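Local coordinates for protein Myo-inositol phosphohydrolase (Mitsuokella multacida, PDB 4WU3) that probably removes phosphate groups from inositol phosphates such as myo-inositol hexakisphosphate, as a phytase related to the protein tyrosine phosphatases, at residues N58-N63 against E103-K108; S95-K100 against H239-A244. The protein carries 2 engineered substitutions. All coordinates share one frame; numbering follows the deposited sequence.

Interaction 1: residues N58-N63 against E103-K108; sequences NQLPRN and EAILKK
L60 and K108 touch through carbon: CD1 of the leucine comes within 3.6 Å of CD of the lysine, and the two side chains cross at about a right angle. The lysine leaves the helix with CG anti to its backbone N (chi1 176°), stays extended as far as CE, and bends only at chi4. A long aliphatic chain suits this exposed edge, because its methylenes lie against the leucine while the ammonium end is carried beyond them. The other leucine branch rests on the helix itself, with L60 CD2 3.8 Å from A104 O and 4.0 Å from A104 CB. That carbonyl oxygen already accepts a helical hydrogen bond from K108 N, which makes a methyl an acceptable neighbour.

The helix, 99-108, is the connection of a beta-alpha-beta crossover in the phosphatase-like domain: it joins the parallel strands 91-94 and 116-122, which flank strand 237-241 in the sheet. The loop 58-63, between strands 49-54 and 65-66, passes across this helix, nearest to it at L60 and A104.

Deeper in the contact, P61 meets I105, again crossing at about a right angle. P61 CG is 3.8 Å from I105 CD1, and P61 CD is equally far from I105 CG1. With chi1 at -69°, the isoleucine swings CG1 beside its own backbone N and toward the proline. Both residues are buried and also touch S94, while I105 reaches F116.

Backbone and polar groups contribute differently. A104 points CB at the loop, 3.5 Å from Q59 O; so small a side chain lets the backbones come close, with the CA atoms of L60 and A104 5.6 Å apart. No hydrogen bond joins the two segments. The side chain of Q59 starts away from 103-108, and its NE2 is hydrogen-bonded to E101, earlier on the same helix.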
loop_
_atom_site.group_PDB
_atom_site.type_symbol
_atom_site.label_atom_id
_atom_site.label_comp_id
_atom_site.label_asym_id
_atom_site.label_seq_id
_atom_site.Cartn_x
_atom_site.Cartn_y
_atom_site.Cartn_z
ATOM N N ASN A 58 -20.751 -9.786 -30.625
ATOM C CA ASN A 58 -19.749 -10.159 -31.627
ATOM C C ASN A 58 -18.784 -9.011 -31.914
ATOM O O ASN A 58 -19.024 -8.191 -32.788
ATOM C CB ASN A 58 -20.425 -10.616 -32.916
ATOM C CG ASN A 58 -19.430 -10.956 -34.006
ATOM O OD1 ASN A 58 -18.267 -11.251 -33.736
ATOM N ND2 ASN A 58 -19.888 -10.926 -35.251
ATOM N N GLN A 59 -17.689 -8.958 -31.169
ATOM C CA GLN A 59 -16.743 -7.858 -31.300
ATOM C C GLN A 59 -15.476 -8.178 -30.519
ATOM O O GLN A 59 -15.479 -9.045 -29.640
ATOM C CB GLN A 59 -17.355 -6.572 -30.750
ATOM C CG GLN A 59 -17.556 -6.616 -29.240
ATOM C CD GLN A 59 -18.186 -5.359 -28.675
ATOM O OE1 GLN A 59 -18.427 -4.388 -29.389
ATOM N NE2 GLN A 59 -18.469 -5.380 -27.374
ATOM N N LEU A 60 -14.391 -7.477 -30.832
ATOM C CA LEU A 60 -13.213 -7.523 -29.994
ATOM C C LEU A 60 -13.560 -6.846 -28.676
ATOM O O LEU A 60 -14.309 -5.870 -28.656
ATOM C CB LEU A 60 -12.049 -6.799 -30.661
ATOM C CG LEU A 60 -11.402 -7.483 -31.856
ATOM C CD1 LEU A 60 -10.264 -6.625 -32.381
ATOM C CD2 LEU A 60 -10.889 -8.868 -31.488
ATOM N N PRO A 61 -13.019 -7.358 -27.565
ATOM C CA PRO A 61 -13.336 -6.768 -26.277
ATOM C C PRO A 61 -12.598 -5.469 -26.009
ATOM O O PRO A 61 -11.731 -5.063 -26.770
ATOM C CB PRO A 61 -12.888 -7.830 -25.289
ATOM C CG PRO A 61 -11.760 -8.524 -25.970
ATOM C CD PRO A 61 -12.097 -8.501 -27.441
ATOM N N ARG A 62 -12.974 -4.849 -24.898
ATOM C CA ARG A 62 -12.382 -3.636 -24.373
ATOM C C ARG A 62 -10.864 -3.719 -24.253
ATOM O O ARG A 62 -10.317 -4.706 -23.768
ATOM C CB ARG A 62 -13.011 -3.381 -22.996
ATOM C CG ARG A 62 -12.458 -2.208 -22.207
ATOM C CD ARG A 62 -13.127 -2.149 -20.847
ATOM N NE ARG A 62 -12.701 -0.991 -20.065
ATOM C CZ ARG A 62 -12.828 -0.898 -18.748
ATOM N NH1 ARG A 62 -13.367 -1.892 -18.057
ATOM N NH2 ARG A 62 -12.416 0.188 -18.121
ATOM N N ASN A 63 -10.195 -2.667 -24.712
ATOM C CA ASN A 63 -8.750 -2.532 -24.580
ATOM C C ASN A 63 -7.964 -3.641 -25.243
ATOM O O ASN A 63 -6.848 -3.943 -24.830
ATOM C CB ASN A 63 -8.361 -2.431 -23.097
ATOM C CG ASN A 63 -8.732 -1.092 -22.507
ATOM O OD1 ASN A 63 -8.640 -0.066 -23.189
ATOM N ND2 ASN A 63 -9.182 -1.089 -21.253
ATOM N N GLU A 103 -14.415 -15.460 -29.484
ATOM C CA GLU A 103 -14.472 -15.943 -30.869
ATOM C C GLU A 103 -13.853 -14.911 -31.816
ATOM O O GLU A 103 -13.088 -15.265 -32.718
ATOM C CB GLU A 103 -15.908 -16.301 -31.257
ATOM C CG GLU A 103 -16.364 -17.624 -30.653
ATOM C CD GLU A 103 -17.877 -17.768 -30.569
ATOM O OE1 GLU A 103 -18.612 -16.982 -31.207
ATOM O OE2 GLU A 103 -18.334 -18.679 -29.852
ATOM N N ALA A 104 -14.138 -13.635 -31.574
ATOM C CA ALA A 104 -13.518 -12.564 -32.342
ATOM C C ALA A 104 -11.997 -12.519 -32.139
ATOM O O ALA A 104 -11.244 -12.269 -33.092
ATOM C CB ALA A 104 -14.132 -11.226 -31.978
ATOM N N ILE A 105 -11.544 -12.743 -30.903
ATOM C CA ILE A 105 -10.098 -12.801 -30.630
ATOM C C ILE A 105 -9.428 -13.963 -31.381
ATOM O O ILE A 105 -8.417 -13.789 -32.046
ATOM C CB ILE A 105 -9.806 -12.957 -29.129
ATOM C CG1 ILE A 105 -10.177 -11.676 -28.376
ATOM C CG2 ILE A 105 -8.340 -13.293 -28.923
ATOM C CD1 ILE A 105 -10.012 -11.768 -26.874
ATOM N N LEU A 106 -10.011 -15.149 -31.268
ATOM C CA LEU A 106 -9.481 -16.331 -31.934
ATOM C C LEU A 106 -9.416 -16.146 -33.453
ATOM O O LEU A 106 -8.461 -16.573 -34.094
ATOM C CB LEU A 106 -10.328 -17.551 -31.589
ATOM C CG LEU A 106 -10.191 -18.045 -30.155
ATOM C CD1 LEU A 106 -11.069 -19.263 -29.931
ATOM C CD2 LEU A 106 -8.742 -18.359 -29.852
ATOM N N LYS A 107 -10.428 -15.502 -34.024
ATOM C CA LYS A 107 -10.424 -15.241 -35.454
ATOM C C LYS A 107 -9.278 -14.298 -35.802
ATOM O O LYS A 107 -8.554 -14.515 -36.776
ATOM C CB LYS A 107 -11.762 -14.652 -35.920
ATOM C CG LYS A 107 -11.931 -14.668 -37.434
ATOM C CD LYS A 107 -13.288 -14.136 -37.883
ATOM C CE LYS A 107 -13.471 -14.315 -39.388
ATOM N NZ LYS A 107 -14.583 -13.488 -39.937
ATOM N N LYS A 108 -9.110 -13.252 -35.002
ATOM C CA LYS A 108 -8.175 -12.198 -35.345
ATOM C C LYS A 108 -6.715 -12.622 -35.244
ATOM O O LYS A 108 -5.898 -12.207 -36.062
ATOM C CB LYS A 108 -8.400 -10.969 -34.468
ATOM C CG LYS A 108 -7.383 -9.867 -34.720
ATOM C CD LYS A 108 -7.916 -8.509 -34.301
ATOM C CE LYS A 108 -7.106 -7.382 -34.922
ATOM N NZ LYS A 108 -7.449 -7.215 -36.360
#

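Interaction 2: residues S95-K100 against H239-A244; sequences SCFSEK and HYHSYA. Engineered in segment 239-244: S242 (natural residue Cys). With PO4 (phosphate ion), chain G.
F97 and C96 pack against H241 and Y243 where strand 237-241 runs into the phosphate-binding P-loop of the protein tyrosine phosphatase fold. The engineered S242 stands where the signature has its cysteine. The F97 ring and the H241 imidazole meet obliquely, their planes at 58° and centroids 4.8 Å apart, with F97 CE2 3.5 Å from H241 CD2. Histidine suits this place because both ring nitrogens are engaged: ND1 gives a 2.9 Å hydrogen bond to S242 O, in the carbonyl plane and on a lone pair, and NE2 bonds E195. These two bonds fix the ring's rotation, with CD2 turned to F97.

On Y243, CG is anti to the backbone N (chi1 176°), which brings the ring beside C96. The sulfur SG lies 53° off the ring normal and 3.5 Å from Y243 CD1, a sulfur-aromatic contact, while the phenol OH is held by D176. The backbones join where C96 N donates to Y243 O at 3.0 Å, from above the carbonyl plane. Beyond, a phosphate ion, probably from the crystallisation liquor, is hydrogen-bonded to S242 OG, and A244 N reaches its O3 at 3.0 Å.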
loop_
_atom_site.group_PDB
_atom_site.type_symbol
_atom_site.label_atom_id
_atom_site.label_comp_id
_atom_site.label_asym_id
_atom_site.label_seq_id
_atom_site.Cartn_x
_atom_site.Cartn_y
_atom_site.Cartn_z
ATOM N N SER A 95 -9.356 -6.639 -21.890
ATOM C CA SER A 95 -10.272 -6.852 -20.789
ATOM C C SER A 95 -10.791 -8.278 -20.814
ATOM O O SER A 95 -10.530 -9.038 -21.743
ATOM C CB SER A 95 -11.485 -5.951 -20.973
ATOM O OG SER A 95 -12.316 -6.453 -22.024
ATOM N N CYS A 96 -11.591 -8.626 -19.818
ATOM C CA CYS A 96 -12.269 -9.882 -19.873
ATOM C C CYS A 96 -13.197 -9.849 -21.079
ATOM O O CYS A 96 -13.488 -8.784 -21.615
ATOM C CB CYS A 96 -13.015 -10.161 -18.567
ATOM S SG CYS A 96 -14.279 -8.970 -18.115
ATOM N N PHE A 97 -13.633 -11.029 -21.508
ATOM C CA PHE A 97 -14.381 -11.198 -22.746
ATOM C C PHE A 97 -15.576 -12.139 -22.575
ATOM O O PHE A 97 -15.525 -13.119 -21.807
ATOM C CB PHE A 97 -13.461 -11.736 -23.866
ATOM C CG PHE A 97 -12.508 -12.830 -23.421
ATOM C CD1 PHE A 97 -12.964 -14.114 -23.170
ATOM C CD2 PHE A 97 -11.149 -12.568 -23.267
ATOM C CE1 PHE A 97 -12.093 -15.109 -22.756
ATOM C CE2 PHE A 97 -10.269 -13.564 -22.865
ATOM C CZ PHE A 97 -10.742 -14.835 -22.606
ATOM N N SER A 98 -16.659 -11.825 -23.288
ATOM C CA SER A 98 -17.764 -12.757 -23.467
ATOM C C SER A 98 -17.328 -13.851 -24.432
ATOM O O SER A 98 -16.232 -13.806 -25.002
ATOM C CB SER A 98 -18.995 -12.038 -24.032
ATOM O OG SER A 98 -18.858 -11.822 -25.426
ATOM N N GLU A 99 -18.184 -14.840 -24.633
ATOM C CA GLU A 99 -17.844 -15.930 -25.542
ATOM C C GLU A 99 -17.680 -15.443 -26.990
ATOM O O GLU A 99 -16.736 -15.817 -27.668
ATOM C CB GLU A 99 -18.915 -17.010 -25.474
ATOM C CG GLU A 99 -18.533 -18.289 -26.179
ATOM C CD GLU A 99 -19.568 -19.379 -25.976
ATOM O OE1 GLU A 99 -20.762 -19.041 -25.853
ATOM O OE2 GLU A 99 -19.195 -20.566 -25.950
ATOM N N LYS A 100 -18.605 -14.616 -27.468
ATOM C CA LYS A 100 -18.476 -14.051 -28.814
ATOM C C LYS A 100 -17.238 -13.158 -28.950
ATOM O O LYS A 100 -16.647 -13.060 -30.030
ATOM C CB LYS A 100 -19.729 -13.266 -29.201
ATOM C CG LYS A 100 -20.963 -14.133 -29.410
ATOM C CD LYS A 100 -22.140 -13.320 -29.929
ATOM C CE LYS A 100 -23.438 -14.110 -29.850
ATOM N NZ LYS A 100 -23.367 -15.317 -30.703
ATOM N N HIS A 239 -2.434 -14.645 -24.760
ATOM C CA HIS A 239 -3.376 -13.556 -24.606
ATOM C C HIS A 239 -3.610 -13.326 -23.125
ATOM O O HIS A 239 -4.176 -14.187 -22.450
ATOM C CB HIS A 239 -4.708 -13.879 -25.288
ATOM C CG HIS A 239 -5.689 -12.761 -25.215
ATOM N ND1 HIS A 239 -5.667 -11.703 -26.094
ATOM C CD2 HIS A 239 -6.676 -12.496 -24.325
ATOM C CE1 HIS A 239 -6.613 -10.842 -25.765
ATOM N NE2 HIS A 239 -7.243 -11.300 -24.698
ATOM N N TYR A 240 -3.149 -12.180 -22.623
ATOM C CA TYR A 240 -3.297 -11.827 -21.217
ATOM C C TYR A 240 -4.574 -11.029 -21.008
ATOM O O TYR A 240 -4.923 -10.144 -21.809
ATOM C CB TYR A 240 -2.125 -10.970 -20.738
ATOM C CG TYR A 240 -0.776 -11.625 -20.843
ATOM C CD1 TYR A 240 -0.371 -12.569 -19.921
ATOM C CD2 TYR A 240 0.105 -11.278 -21.859
ATOM C CE1 TYR A 240 0.870 -13.169 -20.018
ATOM C CE2 TYR A 240 1.342 -11.866 -21.965
ATOM C CZ TYR A 240 1.728 -12.813 -21.045
ATOM O OH TYR A 240 2.968 -13.416 -21.159
ATOM N N HIS A 241 -5.281 -11.330 -19.932
ATOM C CA HIS A 241 -6.419 -10.507 -19.571
ATOM C C HIS A 241 -6.705 -10.492 -18.064
ATOM O O HIS A 241 -6.379 -11.431 -17.323
ATOM C CB HIS A 241 -7.653 -10.952 -20.351
ATOM C CG HIS A 241 -8.430 -12.030 -19.677
ATOM N ND1 HIS A 241 -9.353 -11.768 -18.687
ATOM C CD2 HIS A 241 -8.421 -13.371 -19.843
ATOM C CE1 HIS A 241 -9.873 -12.906 -18.267
ATOM N NE2 HIS A 241 -9.323 -13.892 -18.953
ATOM N N SER A 242 -7.319 -9.400 -17.630
ATOM C CA SER A 242 -7.747 -9.237 -16.260
ATOM C C SER A 242 -9.231 -8.854 -16.313
ATOM O O SER A 242 -9.977 -9.435 -17.118
ATOM C CB SER A 242 -6.895 -8.173 -15.582
ATOM O OG SER A 242 -6.585 -7.116 -16.484
ATOM N N TYR A 243 -9.682 -7.910 -15.485
ATOM C CA TYR A 243 -11.040 -7.405 -15.669
ATOM C C TYR A 243 -11.086 -6.312 -16.744
ATOM O O TYR A 243 -11.823 -6.432 -17.729
ATOM C CB TYR A 243 -11.696 -6.903 -14.380
ATOM C CG TYR A 243 -13.056 -6.313 -14.701
ATOM C CD1 TYR A 243 -14.101 -7.131 -15.120
ATOM C CD2 TYR A 243 -13.269 -4.947 -14.682
ATOM C CE1 TYR A 243 -15.323 -6.610 -15.469
ATOM C CE2 TYR A 243 -14.504 -4.408 -15.028
ATOM C CZ TYR A 243 -15.523 -5.245 -15.420
ATOM O OH TYR A 243 -16.754 -4.725 -15.772
ATOM N N ALA A 244 -10.284 -5.263 -16.572
ATOM C CA ALA A 244 -10.383 -4.094 -17.431
ATOM C C ALA A 244 -9.320 -4.081 -18.528
ATOM O O ALA A 244 -9.380 -3.271 -19.448
ATOM C CB ALA A 244 -10.290 -2.832 -16.591
HETATM P P PO4 G . -7.339 -4.577 -14.313
HETATM O O1 PO4 G . -7.591 -3.109 -14.066
HETATM O O2 PO4 G . -6.890 -4.696 -15.753
HETATM O O3 PO4 G . -8.584 -5.389 -14.072
HETATM O O4 PO4 G . -6.246 -5.131 -13.418
#

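How the interactions relate
The centres of interactions 1 and 2 lie about 9 Å apart, and helix 99-108 serves both: its start belongs to 95-100, its later turns to 103-108. The loop 58-63 is also tied directly to interaction 2. R62 O and S95 N, 2.9 Å apart, form a probable hydrogen bond, as do N63 ND2 and A244 O at 2.8 Å; the latter reaches the P-loop itself. In the buried interior, I105 CD1 packs 3.6 Å from H239 NE2. Interaction 2 is the one at the phosphate site, where M246 and R248 add further bonds to the ion, and the A244 side chain is about 8 Å from a bound inositol tetrakisphosphate. The L60, P61 and I105 contact lies farther from the phosphate, its loop connected to the site through R62 and N63.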